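Local coordinates for transcriptional regulator, MerR-family (Cupriavidus metallidurans CH34, PDB 5GPE), which probably regulates transcription as a DNA-binding factor of the MerR family, and binds lead(II), at residues 57-63 with 84-88; 46-51 with 67-72; 108-112 with 124-128. One frame throughout, in Å; residues are numbered along the deposited sequence.

Contact 1: 57-63 with 84-88; sequences KDMTLDE and LVDAH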
ATOM      1  N   LYS B  57     -13.689  -4.099   2.358  1.00 23.14           N
ATOM      2  CA  LYS B  57     -13.905  -2.641   2.453  1.00 22.09           C
ATOM      3  C   LYS B  57     -12.637  -1.882   2.891  1.00 20.12           C
ATOM      4  O   LYS B  57     -12.727  -0.802   3.458  1.00 20.17           O
ATOM      5  CB  LYS B  57     -15.101  -2.340   3.362  1.00 22.34           C
ATOM      6  CG  LYS B  57     -16.413  -2.814   2.732  1.00 25.41           C
ATOM      7  CD  LYS B  57     -17.572  -2.770   3.690  1.00 27.41           C
ATOM      8  CE  LYS B  57     -18.759  -3.595   3.192  1.00 31.23           C
ATOM      9  NZ  LYS B  57     -19.318  -3.086   1.903  1.00 33.66           N
ATOM     10  N   ASP B  58     -11.469  -2.468   2.620  1.00 19.93           N
ATOM     11  CA  ASP B  58     -10.157  -1.824   2.792  1.00 21.97           C
ATOM     12  C   ASP B  58      -9.740  -1.670   4.260  1.00 20.47           C
ATOM     13  O   ASP B  58      -8.823  -0.917   4.577  1.00 20.57           O
ATOM     14  CB  ASP B  58     -10.150  -0.454   2.089  1.00 23.90           C
ATOM     15  CG  ASP B  58      -8.755   0.128   1.912  1.00 26.88           C
ATOM     16  OD1 ASP B  58      -7.888  -0.587   1.381  1.00 34.28           O
ATOM     17  OD2 ASP B  58      -8.539   1.317   2.289  1.00 27.10           O
ATOM     18  N   MET B  59     -10.408  -2.350   5.175  1.00 18.87           N
ATOM     19  CA  MET B  59     -10.054  -2.161   6.573  1.00 21.62           C
ATOM     20  C   MET B  59      -8.773  -2.900   6.948  1.00 17.87           C
ATOM     21  O   MET B  59      -8.582  -4.045   6.585  1.00 16.28           O
ATOM     22  CB  MET B  59     -11.122  -2.657   7.504  1.00 25.77           C
ATOM     23  CG  MET B  59     -11.822  -1.600   8.418  1.00 35.54           C
ATOM     24  SD  MET B  59     -13.024  -0.829   7.415  1.00 52.60           S
ATOM     25  CE  MET B  59     -14.383  -1.958   7.670  1.00 50.46           C
ATOM     26  N   THR B  60      -7.951  -2.245   7.745  1.00 16.98           N
ATOM     27  CA  THR B  60      -6.739  -2.867   8.259  1.00 17.45           C
ATOM     28  C   THR B  60      -7.079  -3.795   9.418  1.00 17.91           C
ATOM     29  O   THR B  60      -8.170  -3.719  10.003  1.00 19.22           O
ATOM     30  CB  THR B  60      -5.745  -1.818   8.796  1.00 18.20           C
ATOM     31  OG1 THR B  60      -6.252  -1.281  10.029  1.00 17.77           O
ATOM     32  CG2 THR B  60      -5.510  -0.694   7.767  1.00 19.57           C
ATOM     33  N   LEU B  61      -6.116  -4.623   9.789  1.00 18.68           N
ATOM     34  CA  LEU B  61      -6.261  -5.501  10.959  1.00 20.61           C
ATOM     35  C   LEU B  61      -6.538  -4.739  12.263  1.00 18.95           C
ATOM     36  O   LEU B  61      -7.269  -5.222  13.115  1.00 17.20           O
ATOM     37  CB  LEU B  61      -5.021  -6.375  11.140  1.00 24.78           C
ATOM     38  CG  LEU B  61      -5.006  -7.787  10.509  1.00 28.17           C
ATOM     39  CD1 LEU B  61      -5.752  -7.906   9.195  1.00 28.58           C
ATOM     40  CD2 LEU B  61      -3.564  -8.234  10.337  1.00 34.69           C
ATOM     41  N   ASP B  62      -5.956  -3.545  12.407  1.00 20.19           N
ATOM     42  CA  ASP B  62      -6.200  -2.682  13.589  1.00 21.48           C
ATOM     43  C   ASP B  62      -7.643  -2.168  13.663  1.00 19.61           C
ATOM     44  O   ASP B  62      -8.264  -2.183  14.728  1.00 18.99           O
ATOM     45  CB  ASP B  62      -5.233  -1.487  13.608  1.00 23.32           C
ATOM     46  CG  ASP B  62      -3.788  -1.914  13.801  1.00 24.70           C
ATOM     47  OD1 ASP B  62      -3.525  -2.721  14.716  1.00 26.71           O
ATOM     48  OD2 ASP B  62      -2.921  -1.454  13.032  1.00 30.35           O
ATOM     49  N   GLU B  63      -8.178  -1.730  12.527  1.00 17.93           N
ATOM     50  CA  GLU B  63      -9.596  -1.324  12.445  1.00 17.37           C
ATOM     51  C   GLU B  63     -10.538  -2.489  12.728  1.00 16.37           C
ATOM     52  O   GLU B  63     -11.556  -2.338  13.397  1.00 16.18           O
ATOM     53  CB  GLU B  63      -9.912  -0.732  11.071  1.00 18.62           C
ATOM     54  CG  GLU B  63      -9.245   0.613  10.796  1.00 20.80           C
ATOM     55  CD  GLU B  63      -9.408   1.050   9.348  1.00 23.03           C
ATOM     56  OE1 GLU B  63      -8.817   0.413   8.444  1.00 22.94           O
ATOM     57  OE2 GLU B  63     -10.173   2.016   9.100  1.00 28.96           O
ATOM     58  N   LEU B  84     -14.933   5.597  13.001  1.00 18.28           N
ATOM     59  CA  LEU B  84     -13.941   4.762  12.306  1.00 18.97           C
ATOM     60  C   LEU B  84     -14.161   4.767  10.789  1.00 19.04           C
ATOM     61  O   LEU B  84     -13.229   4.976  10.008  1.00 16.62           O
ATOM     62  CB  LEU B  84     -13.992   3.345  12.853  1.00 20.87           C
ATOM     63  CG  LEU B  84     -13.003   2.316  12.310  1.00 24.05           C
ATOM     64  CD1 LEU B  84     -12.800   1.222  13.346  1.00 26.28           C
ATOM     65  CD2 LEU B  84     -13.470   1.701  10.989  1.00 25.15           C
ATOM     66  N   VAL B  85     -15.414   4.589  10.374  1.00 18.45           N
ATOM     67  CA  VAL B  85     -15.752   4.645   8.959  1.00 18.61           C
ATOM     68  C   VAL B  85     -15.553   6.060   8.384  1.00 18.11           C
ATOM     69  O   VAL B  85     -15.058   6.209   7.267  1.00 17.89           O
ATOM     70  CB  VAL B  85     -17.183   4.143   8.692  1.00 19.92           C
ATOM     71  CG1 VAL B  85     -17.572   4.330   7.231  1.00 20.57           C
ATOM     72  CG2 VAL B  85     -17.284   2.680   9.081  1.00 19.81           C
ATOM     73  N   ASP B  86     -15.963   7.089   9.122  1.00 16.05           N
ATOM     74  CA  ASP B  86     -15.744   8.480   8.681  1.00 19.11           C
ATOM     75  C   ASP B  86     -14.261   8.791   8.478  1.00 18.24           C
ATOM     76  O   ASP B  86     -13.895   9.451   7.498  1.00 18.40           O
ATOM     77  CB  ASP B  86     -16.336   9.480   9.677  1.00 23.09           C
ATOM     78  CG  ASP B  86     -17.852   9.525   9.639  1.00 26.03           C
ATOM     79  OD1 ASP B  86     -18.450   9.166   8.599  1.00 29.20           O
ATOM     80  OD2 ASP B  86     -18.457   9.956  10.643  1.00 28.00           O
ATOM     81  N   ALA B  87     -13.420   8.330   9.404  1.00 17.08           N
ATOM     82  CA  ALA B  87     -11.952   8.560   9.298  1.00 18.92           C
ATOM     83  C   ALA B  87     -11.362   7.808   8.094  1.00 17.58           C
ATOM     84  O   ALA B  87     -10.486   8.328   7.406  1.00 16.00           O
ATOM     85  CB  ALA B  87     -11.235   8.167  10.573  1.00 19.51           C
ATOM     86  N   HIS B  88     -11.899   6.623   7.807  1.00 17.61           N
ATOM     87  CA  HIS B  88     -11.465   5.867   6.639  1.00 18.71           C
ATOM     88  C   HIS B  88     -11.848   6.557   5.329  1.00 17.69           C
ATOM     89  O   HIS B  88     -11.033   6.653   4.408  1.00 18.57           O
ATOM     90  CB  HIS B  88     -12.027   4.442   6.625  1.00 20.32           C
ATOM     91  CG  HIS B  88     -11.168   3.493   5.866  1.00 23.32           C
ATOM     92  ND1 HIS B  88     -10.347   2.589   6.492  1.00 28.61           N
ATOM     93  CD2 HIS B  88     -10.934   3.359   4.541  1.00 23.26           C
ATOM     94  CE1 HIS B  88      -9.668   1.913   5.586  1.00 29.39           C
ATOM     95  NE2 HIS B  88     -10.012   2.357   4.393  1.00 25.64           N
TER
HETATM   96  O   HOH W   1     -10.661   4.213  10.476  1.00 18.44           O

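Contact 2: 46-51 with 67-72; sequences QRLLFI and LLNLRD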
ATOM      1  N   GLN B  46     -18.863 -17.422  11.367  1.00 22.26           N
ATOM      2  CA  GLN B  46     -19.461 -16.089  11.260  1.00 24.28           C
ATOM      3  C   GLN B  46     -18.433 -14.978  11.499  1.00 22.71           C
ATOM      4  O   GLN B  46     -18.498 -13.911  10.889  1.00 20.81           O
ATOM      5  CB  GLN B  46     -20.651 -15.930  12.214  1.00 27.51           C
ATOM      6  CG  GLN B  46     -21.879 -16.752  11.819  1.00 30.02           C
ATOM      7  CD  GLN B  46     -22.263 -16.569  10.352  1.00 32.87           C
ATOM      8  OE1 GLN B  46     -22.304 -15.440   9.843  1.00 35.25           O
ATOM      9  NE2 GLN B  46     -22.502 -17.679   9.653  1.00 34.40           N
ATOM     10  N   ARG B  47     -17.444 -15.249  12.333  1.00 22.57           N
ATOM     11  CA  ARG B  47     -16.369 -14.323  12.596  1.00 23.66           C
ATOM     12  C   ARG B  47     -15.507 -14.155  11.345  1.00 22.79           C
ATOM     13  O   ARG B  47     -15.212 -13.089  10.950  1.00 21.83           O
ATOM     14  CB  ARG B  47     -15.526 -14.831  13.730  1.00 27.37           C
ATOM     15  CG  ARG B  47     -14.227 -14.116  13.907  1.00 29.79           C
ATOM     16  CD  ARG B  47     -14.502 -12.735  14.344  1.00 31.97           C
ATOM     17  NE  ARG B  47     -15.271 -12.631  15.559  1.00 34.52           N
ATOM     18  CZ  ARG B  47     -14.766 -12.540  16.770  1.00 33.21           C
ATOM     19  NH1 ARG B  47     -13.493 -12.604  16.972  1.00 33.01           N
ATOM     20  NH2 ARG B  47     -15.569 -12.381  17.781  1.00 38.84           N
ATOM     21  N   LEU B  48     -15.146 -15.243  10.722  1.00 22.70           N
ATOM     22  CA  LEU B  48     -14.357 -15.208   9.491  1.00 22.43           C
ATOM     23  C   LEU B  48     -15.055 -14.470   8.363  1.00 21.96           C
ATOM     24  O   LEU B  48     -14.423 -13.705   7.631  1.00 21.35           O
ATOM     25  CB  LEU B  48     -13.983 -16.618   9.031  1.00 21.74           C
ATOM     26  CG  LEU B  48     -12.901 -17.326   9.845  1.00 22.01           C
ATOM     27  CD1 LEU B  48     -12.779 -18.775   9.411  1.00 22.16           C
ATOM     28  CD2 LEU B  48     -11.588 -16.570   9.688  1.00 21.48           C
ATOM     29  N   LEU B  49     -16.364 -14.670   8.250  1.00 21.05           N
ATOM     30  CA  LEU B  49     -17.148 -13.949   7.264  1.00 22.28           C
ATOM     31  C   LEU B  49     -17.168 -12.441   7.552  1.00 20.89           C
ATOM     32  O   LEU B  49     -17.061 -11.642   6.627  1.00 20.38           O
ATOM     33  CB  LEU B  49     -18.565 -14.517   7.160  1.00 24.14           C
ATOM     34  CG  LEU B  49     -18.655 -15.978   6.704  1.00 25.97           C
ATOM     35  CD1 LEU B  49     -20.112 -16.432   6.668  1.00 27.76           C
ATOM     36  CD2 LEU B  49     -18.002 -16.220   5.348  1.00 24.70           C
ATOM     37  N   PHE B  50     -17.282 -12.066   8.824  1.00 18.65           N
ATOM     38  CA  PHE B  50     -17.232 -10.662   9.251  1.00 19.29           C
ATOM     39  C   PHE B  50     -15.893 -10.048   8.871  1.00 18.44           C
ATOM     40  O   PHE B  50     -15.847  -8.981   8.284  1.00 20.12           O
ATOM     41  CB  PHE B  50     -17.455 -10.549  10.778  1.00 19.98           C
ATOM     42  CG  PHE B  50     -17.423  -9.137  11.309  1.00 20.32           C
ATOM     43  CD1 PHE B  50     -16.215  -8.535  11.667  1.00 20.71           C
ATOM     44  CD2 PHE B  50     -18.595  -8.409  11.468  1.00 20.14           C
ATOM     45  CE1 PHE B  50     -16.192  -7.235  12.157  1.00 20.49           C
ATOM     46  CE2 PHE B  50     -18.574  -7.120  11.961  1.00 20.31           C
ATOM     47  CZ  PHE B  50     -17.372  -6.523  12.296  1.00 20.37           C
ATOM     48  N   ILE B  51     -14.815 -10.748   9.179  1.00 15.54           N
ATOM     49  CA  ILE B  51     -13.454 -10.320   8.821  1.00 19.05           C
ATOM     50  C   ILE B  51     -13.297 -10.149   7.299  1.00 18.50           C
ATOM     51  O   ILE B  51     -12.739  -9.149   6.841  1.00 19.29           O
ATOM     52  CB  ILE B  51     -12.380 -11.303   9.351  1.00 19.43           C
ATOM     53  CG1 ILE B  51     -12.350 -11.275  10.887  1.00 20.16           C
ATOM     54  CG2 ILE B  51     -10.988 -10.947   8.822  1.00 20.48           C
ATOM     55  CD1 ILE B  51     -11.626 -12.441  11.504  1.00 20.35           C
ATOM     56  N   LEU B  67     -13.405  -2.952  15.555  1.00 19.15           N
ATOM     57  CA  LEU B  67     -14.799  -3.314  15.257  1.00 18.88           C
ATOM     58  C   LEU B  67     -15.248  -4.575  15.987  1.00 18.80           C
ATOM     59  O   LEU B  67     -16.361  -4.614  16.526  1.00 19.81           O
ATOM     60  CB  LEU B  67     -15.021  -3.497  13.755  1.00 18.88           C
ATOM     61  CG  LEU B  67     -14.908  -2.230  12.914  1.00 18.61           C
ATOM     62  CD1 LEU B  67     -14.928  -2.611  11.455  1.00 18.61           C
ATOM     63  CD2 LEU B  67     -16.032  -1.263  13.210  1.00 19.80           C
ATOM     64  N   LEU B  68     -14.380  -5.595  16.010  1.00 19.06           N
ATOM     65  CA  LEU B  68     -14.665  -6.839  16.737  1.00 20.68           C
ATOM     66  C   LEU B  68     -14.876  -6.594  18.239  1.00 20.50           C
ATOM     67  O   LEU B  68     -15.772  -7.184  18.847  1.00 19.42           O
ATOM     68  CB  LEU B  68     -13.558  -7.880  16.511  1.00 21.45           C
ATOM     69  CG  LEU B  68     -13.512  -8.517  15.113  1.00 22.65           C
ATOM     70  CD1 LEU B  68     -12.248  -9.334  14.941  1.00 23.43           C
ATOM     71  CD2 LEU B  68     -14.732  -9.392  14.855  1.00 24.38           C
ATOM     72  N   ASN B  69     -14.030  -5.759  18.833  1.00 20.90           N
ATOM     73  CA  ASN B  69     -14.152  -5.423  20.263  1.00 23.26           C
ATOM     74  C   ASN B  69     -15.492  -4.739  20.590  1.00 23.61           C
ATOM     75  O   ASN B  69     -16.137  -5.072  21.582  1.00 23.76           O
ATOM     76  CB  ASN B  69     -12.970  -4.561  20.732  1.00 26.33           C
ATOM     77  CG  ASN B  69     -11.686  -5.374  20.956  1.00 29.66           C
ATOM     78  OD1 ASN B  69     -11.703  -6.595  21.167  1.00 37.19           O
ATOM     79  ND2 ASN B  69     -10.556  -4.680  20.933  1.00 33.25           N
ATOM     80  N   LEU B  70     -15.931  -3.839  19.713  1.00 22.69           N
ATOM     81  CA  LEU B  70     -17.256  -3.220  19.824  1.00 23.25           C
ATOM     82  C   LEU B  70     -18.415  -4.217  19.555  1.00 21.75           C
ATOM     83  O   LEU B  70     -19.426  -4.223  20.283  1.00 21.95           O
ATOM     84  CB  LEU B  70     -17.367  -2.046  18.874  1.00 25.70           C
ATOM     85  CG  LEU B  70     -16.491  -0.870  19.305  1.00 31.40           C
ATOM     86  CD1 LEU B  70     -16.147   0.023  18.123  1.00 33.87           C
ATOM     87  CD2 LEU B  70     -17.153  -0.087  20.434  1.00 32.75           C
ATOM     88  N   ARG B  71     -18.260  -5.078  18.554  1.00 20.41           N
ATOM     89  CA  ARG B  71     -19.238  -6.171  18.298  1.00 22.54           C
ATOM     90  C   ARG B  71     -19.409  -7.092  19.524  1.00 22.29           C
ATOM     91  O   ARG B  71     -20.514  -7.532  19.836  1.00 25.66           O
ATOM     92  CB  ARG B  71     -18.812  -6.973  17.053  1.00 25.95           C
ATOM     93  CG  ARG B  71     -19.659  -8.183  16.666  1.00 31.74           C
ATOM     94  CD  ARG B  71     -19.178  -8.795  15.345  1.00 38.47           C
ATOM     95  NE  ARG B  71     -19.197 -10.272  15.316  1.00 46.31           N
ATOM     96  CZ  ARG B  71     -19.905 -11.056  14.495  1.00 50.67           C
ATOM     97  NH1 ARG B  71     -20.731 -10.556  13.574  1.00 51.83           N
ATOM     98  NH2 ARG B  71     -19.782 -12.379  14.605  1.00 60.04           N
ATOM     99  N   ASP B  72     -18.311  -7.390  20.204  1.00 21.93           N
ATOM    100  CA  ASP B  72     -18.319  -8.245  21.404  1.00 24.52           C
ATOM    101  C   ASP B  72     -18.918  -7.569  22.650  1.00 22.82           C
ATOM    102  O   ASP B  72     -19.149  -8.258  23.641  1.00 29.59           O
ATOM    103  CB  ASP B  72     -16.896  -8.734  21.739  1.00 27.50           C
ATOM    104  CG  ASP B  72     -16.322  -9.714  20.691  1.00 30.67           C
ATOM    105  OD1 ASP B  72     -17.071 -10.245  19.846  1.00 36.91           O
ATOM    106  OD2 ASP B  72     -15.093  -9.963  20.725  1.00 36.82           O
TER

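Contact 3: 108-112 with 124-128; sequences DLRRS and ILNSL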
ATOM      1  N   ASP B 108       3.287  14.661 -17.347  1.00 17.75           N
ATOM      2  CA  ASP B 108       4.285  15.677 -17.693  1.00 22.88           C
ATOM      3  C   ASP B 108       5.653  15.026 -17.992  1.00 22.07           C
ATOM      4  O   ASP B 108       6.325  15.368 -18.968  1.00 23.30           O
ATOM      5  CB  ASP B 108       4.406  16.704 -16.568  1.00 24.65           C
ATOM      6  CG  ASP B 108       5.183  17.940 -16.992  1.00 27.25           C
ATOM      7  OD1 ASP B 108       4.623  18.785 -17.725  1.00 33.15           O
ATOM      8  OD2 ASP B 108       6.350  18.061 -16.594  1.00 28.54           O
ATOM      9  N   LEU B 109       6.045  14.070 -17.156  1.00 17.39           N
ATOM     10  CA  LEU B 109       7.285  13.320 -17.359  1.00 23.19           C
ATOM     11  C   LEU B 109       7.276  12.641 -18.732  1.00 21.91           C
ATOM     12  O   LEU B 109       8.218  12.791 -19.504  1.00 20.65           O
ATOM     13  CB  LEU B 109       7.494  12.294 -16.235  1.00 22.62           C
ATOM     14  CG  LEU B 109       8.845  11.564 -16.205  1.00 24.38           C
ATOM     15  CD1 LEU B 109      10.007  12.542 -15.994  1.00 24.40           C
ATOM     16  CD2 LEU B 109       8.846  10.487 -15.129  1.00 24.37           C
ATOM     17  N   ARG B 110       6.188  11.925 -19.036  1.00 21.35           N
ATOM     18  CA  ARG B 110       6.067  11.223 -20.312  1.00 22.43           C
ATOM     19  C   ARG B 110       6.192  12.154 -21.527  1.00 25.55           C
ATOM     20  O   ARG B 110       6.788  11.764 -22.540  1.00 23.84           O
ATOM     21  CB  ARG B 110       4.736  10.461 -20.372  1.00 23.26           C
ATOM     22  CG  ARG B 110       4.464   9.699 -21.662  1.00 23.97           C
ATOM     23  CD  ARG B 110       5.501   8.623 -21.941  1.00 23.24           C
ATOM     24  NE  ARG B 110       5.297   7.994 -23.250  1.00 23.12           N
ATOM     25  CZ  ARG B 110       5.719   8.476 -24.416  1.00 20.65           C
ATOM     26  NH1 ARG B 110       6.402   9.618 -24.503  1.00 18.64           N
ATOM     27  NH2 ARG B 110       5.472   7.797 -25.518  1.00 25.59           N
ATOM     28  N   ARG B 111       5.599  13.345 -21.424  1.00 28.42           N
ATOM     29  CA  ARG B 111       5.629  14.365 -22.497  1.00 29.29           C
ATOM     30  C   ARG B 111       7.043  14.862 -22.818  1.00 28.57           C
ATOM     31  O   ARG B 111       7.260  15.402 -23.889  1.00 30.68           O
ATOM     32  CB  ARG B 111       4.743  15.586 -22.158  1.00 33.30           C
ATOM     33  CG  ARG B 111       3.247  15.404 -22.404  1.00 35.54           C
ATOM     34  CD  ARG B 111       2.490  16.736 -22.386  1.00 38.89           C
ATOM     35  NE  ARG B 111       2.583  17.462 -21.107  1.00 39.67           N
ATOM     36  CZ  ARG B 111       1.804  17.270 -20.023  1.00 38.12           C
ATOM     37  NH1 ARG B 111       0.834  16.350 -19.997  1.00 38.22           N
ATOM     38  NH2 ARG B 111       2.005  18.009 -18.930  1.00 37.66           N
ATOM     39  N   SER B 112       7.988  14.658 -21.900  1.00 27.49           N
ATOM     40  CA  SER B 112       9.366  15.113 -22.060  1.00 28.44           C
ATOM     41  C   SER B 112      10.168  14.251 -23.085  1.00 26.69           C
ATOM     42  O   SER B 112      11.239  14.638 -23.483  1.00 27.39           O
ATOM     43  CB  SER B 112      10.099  15.137 -20.690  1.00 29.11           C
ATOM     44  OG  SER B 112      10.555  13.850 -20.410  1.00 30.93           O
ATOM     45  N   ILE B 124      13.123  11.836 -20.425  1.00 24.22           N
ATOM     46  CA  ILE B 124      12.720  11.357 -19.102  1.00 23.35           C
ATOM     47  C   ILE B 124      13.942  11.172 -18.199  1.00 22.56           C
ATOM     48  O   ILE B 124      13.963  11.674 -17.079  1.00 22.21           O
ATOM     49  CB  ILE B 124      11.869  10.065 -19.192  1.00 23.13           C
ATOM     50  CG1 ILE B 124      10.517  10.378 -19.845  1.00 23.65           C
ATOM     51  CG2 ILE B 124      11.632   9.450 -17.807  1.00 23.14           C
ATOM     52  CD1 ILE B 124       9.785   9.161 -20.392  1.00 24.72           C
ATOM     53  N   LEU B 125      14.927  10.421 -18.679  1.00 23.46           N
ATOM     54  CA  LEU B 125      16.165  10.185 -17.918  1.00 24.35           C
ATOM     55  C   LEU B 125      16.888  11.484 -17.634  1.00 24.38           C
ATOM     56  O   LEU B 125      17.402  11.681 -16.537  1.00 25.93           O
ATOM     57  CB  LEU B 125      17.108   9.211 -18.643  1.00 24.46           C
ATOM     58  CG  LEU B 125      16.615   7.762 -18.772  1.00 25.00           C
ATOM     59  CD1 LEU B 125      17.632   6.957 -19.562  1.00 26.31           C
ATOM     60  CD2 LEU B 125      16.346   7.107 -17.417  1.00 25.07           C
ATOM     61  N   ASN B 126      16.902  12.379 -18.617  1.00 25.55           N
ATOM     62  CA  ASN B 126      17.570  13.676 -18.445  1.00 28.76           C
ATOM     63  C   ASN B 126      16.852  14.585 -17.452  1.00 27.18           C
ATOM     64  O   ASN B 126      17.505  15.323 -16.718  1.00 25.88           O
ATOM     65  CB  ASN B 126      17.802  14.384 -19.794  1.00 31.56           C
ATOM     66  CG  ASN B 126      18.894  13.718 -20.627  1.00 33.25           C
ATOM     67  OD1 ASN B 126      19.776  13.027 -20.107  1.00 35.29           O
ATOM     68  ND2 ASN B 126      18.829  13.911 -21.932  1.00 38.02           N
ATOM     69  N   SER B 127      15.527  14.531 -17.402  1.00 24.77           N
ATOM     70  CA  SER B 127      14.778  15.334 -16.418  1.00 28.01           C
ATOM     71  C   SER B 127      14.922  14.785 -14.985  1.00 27.49           C
ATOM     72  O   SER B 127      14.760  15.526 -14.022  1.00 27.84           O
ATOM     73  CB  SER B 127      13.308  15.466 -16.806  1.00 28.98           C
ATOM     74  OG  SER B 127      12.592  14.311 -16.453  1.00 31.73           O
ATOM     75  N   LEU B 128      15.201  13.489 -14.854  1.00 28.75           N
ATOM     76  CA  LEU B 128      15.458  12.870 -13.544  1.00 28.90           C
ATOM     77  C   LEU B 128      16.904  13.048 -13.065  1.00 30.60           C
ATOM     78  O   LEU B 128      17.200  12.822 -11.896  1.00 28.70           O
ATOM     79  CB  LEU B 128      15.126  11.385 -13.581  1.00 27.24           C
ATOM     80  CG  LEU B 128      13.646  11.055 -13.796  1.00 26.13           C
ATOM     81  CD1 LEU B 128      13.489   9.580 -14.148  1.00 24.54           C
ATOM     82  CD2 LEU B 128      12.815  11.437 -12.578  1.00 26.46           C
TER

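Contact 1: 57-63 with 84-88
Asp58 and Glu63 take the two ring nitrogens of His88 from either side of the short connection between helices 42-56 and 61-71, a part of the MerR-family DNA-binding region that packs on the long helix 79-111. Asp58 has positive phi and is the C-prime residue of the Schellman motif that closes helix 42-56. With CG anti to the backbone N (chi1 -166°), its carboxylate reaches the long helix, and Asp58 OD2 accepts from His88 NE2 at 2.8 Å. The donor lies on the anti side of OD2, and the carboxylate stands perpendicular to the imidazole. Met59 is apolar and buried: SD sits 4.9 Å from the centroid of the His88 ring, approaching obliquely, while its chain also packs on Leu67 and Cys54. Thr60 is the N-cap of helix 61-71. Its OG1 accepts from Glu63 N, and Thr60 N donates to Glu63 OE1 at 2.9 Å; this capping box helps to fix the rotation of the Glu63 carboxylate, in the helix's first turn. That carboxylate is nearly coplanar with the imidazole, and Glu63 OE2 offers its syn lone pair to His88 ND1 at 2.7 Å. Two carboxylates around one buried ring would probably favour the imidazolium form. Leu84, one turn before His88 on the long helix, lays CD1 3.8 Å from Glu63 O. A water completes the join, donating to Glu63 OE2 at 2.6 Å and to Leu84 O at 2.7 Å.

Contact 2: 46-51 with 67-72
Phe50, Leu67 and Leu68 form the apolar part of this contact between helices 42-56 and 61-71 of the MerR-family DNA-binding region. The segment axes come within 12.1 Å, their directions 136° apart, roughly opposed but well splayed. The spacing is wide, so long side chains have to span it. Phe50 points toward the other helix, CG anti to the backbone N (chi1 -180°), and its ring is met from several directions. Leu68 CD2 comes obliquely to Phe50 CD1 at 3.6 Å, Leu67 CB touches the ring edge at Phe50 CZ at 4.1 Å, and Arg71 covers one face with its aliphatic CD. That last is a CH-pi contact, with Arg71 CD 4.1 Å from the centroid of the Phe50 ring. Leu128 of the second subunit packs on the same phenylalanine, and Leu67 turns to Val81 and Leu84 of helix 79-111.

Among the polar groups, Arg47 is bent at both chi2 and chi3, which folds its buried guanidinium over Leu68: Leu68 CD2 rests against one face, 3.4 Å from Arg47 NE. Arg47 NH2 then makes a long salt bridge with Asp72 OD1 at 3.3 Å, the two planes inclined by 34°, while NH1 donates to Leu26 O.

Arginine suits both places because a flexible aliphatic stem can bridge the gap. The price is paid at Arg47 NE, which is buried without a partner and lies 4.6 Å from Arg71 NE. Asp72 would be expected to ease that crowding of like charge, although packing, including that of the arginine stems, carries more of the contact than directed bonds do.

Contact 3: 108-112 with 124-128
Ser112 and Ile124 bring their CA atoms to 5.8 Å, where the last turn of helix 79-111 meets the short C-terminal helix 123-128 across the metal-binding loop. Ile124 wedges into the helix end. Its CG1 branch lies against Leu109 O at 3.4 Å and beside the Ser112 hydroxyl, whereas Ile124 CG2 packs on Leu109 CG at 3.8 Å. The two aliphatic chains cross at about a right angle, so the beta-branched isoleucine can serve the backbone with one arm and the leucine with the other. Leu109 CD1 reaches further, to a close approach of 3.2 Å with Ser127 OG.

Both serines turn their hydroxyls back onto carbonyls three residues earlier. Ser112 places OG between the backbone N and the carbonyl carbon (chi1 83°) and donates to Leu109 O at 2.7 Å, in the carbonyl plane; Ser112 N gives that oxygen a second bond. Ser127 OG also donates to Ile124 O at 3.0 Å, but tilted 27° from the carbonyl plane, joining Leu128 N on the same face. Arg110 points the other way, and its NE forms a salt bridge with Asp86 of the second subunit.

Cys113 and Cys122, which bind lead(II), belong to the loop joining these helices, and the Ile124 side chain comes to about 4 Å from the metal. With each serine hydroxyl occupied by a carbonyl of its own segment, the meeting surfaces behave as largely apolar; Leu109 and Ile124 pack beside the loop that carries the two cysteines, which probably helps to bring its ends together.

Contacts 1 and 2 share helix 61-71 and touch through Leu67, which packs on Met59 and Leu84, so together they form adjoining packing within the DNA-binding region. Contact 2 is the more buried and relies mostly on packing, with a single long salt bridge; contact 1 is only partly buried and is held by directed, probably charge-assisted bonds and a water. Contact 3 lies about 37 Å from contact 1, centre to centre, yet both use helix 79-111, one near its start and the other at its far end. It is partly buried and largely apolar, its hydroxyls bonded to nearby carbonyls. All three touch the second subunit, consistent with a dimer built along the long helix.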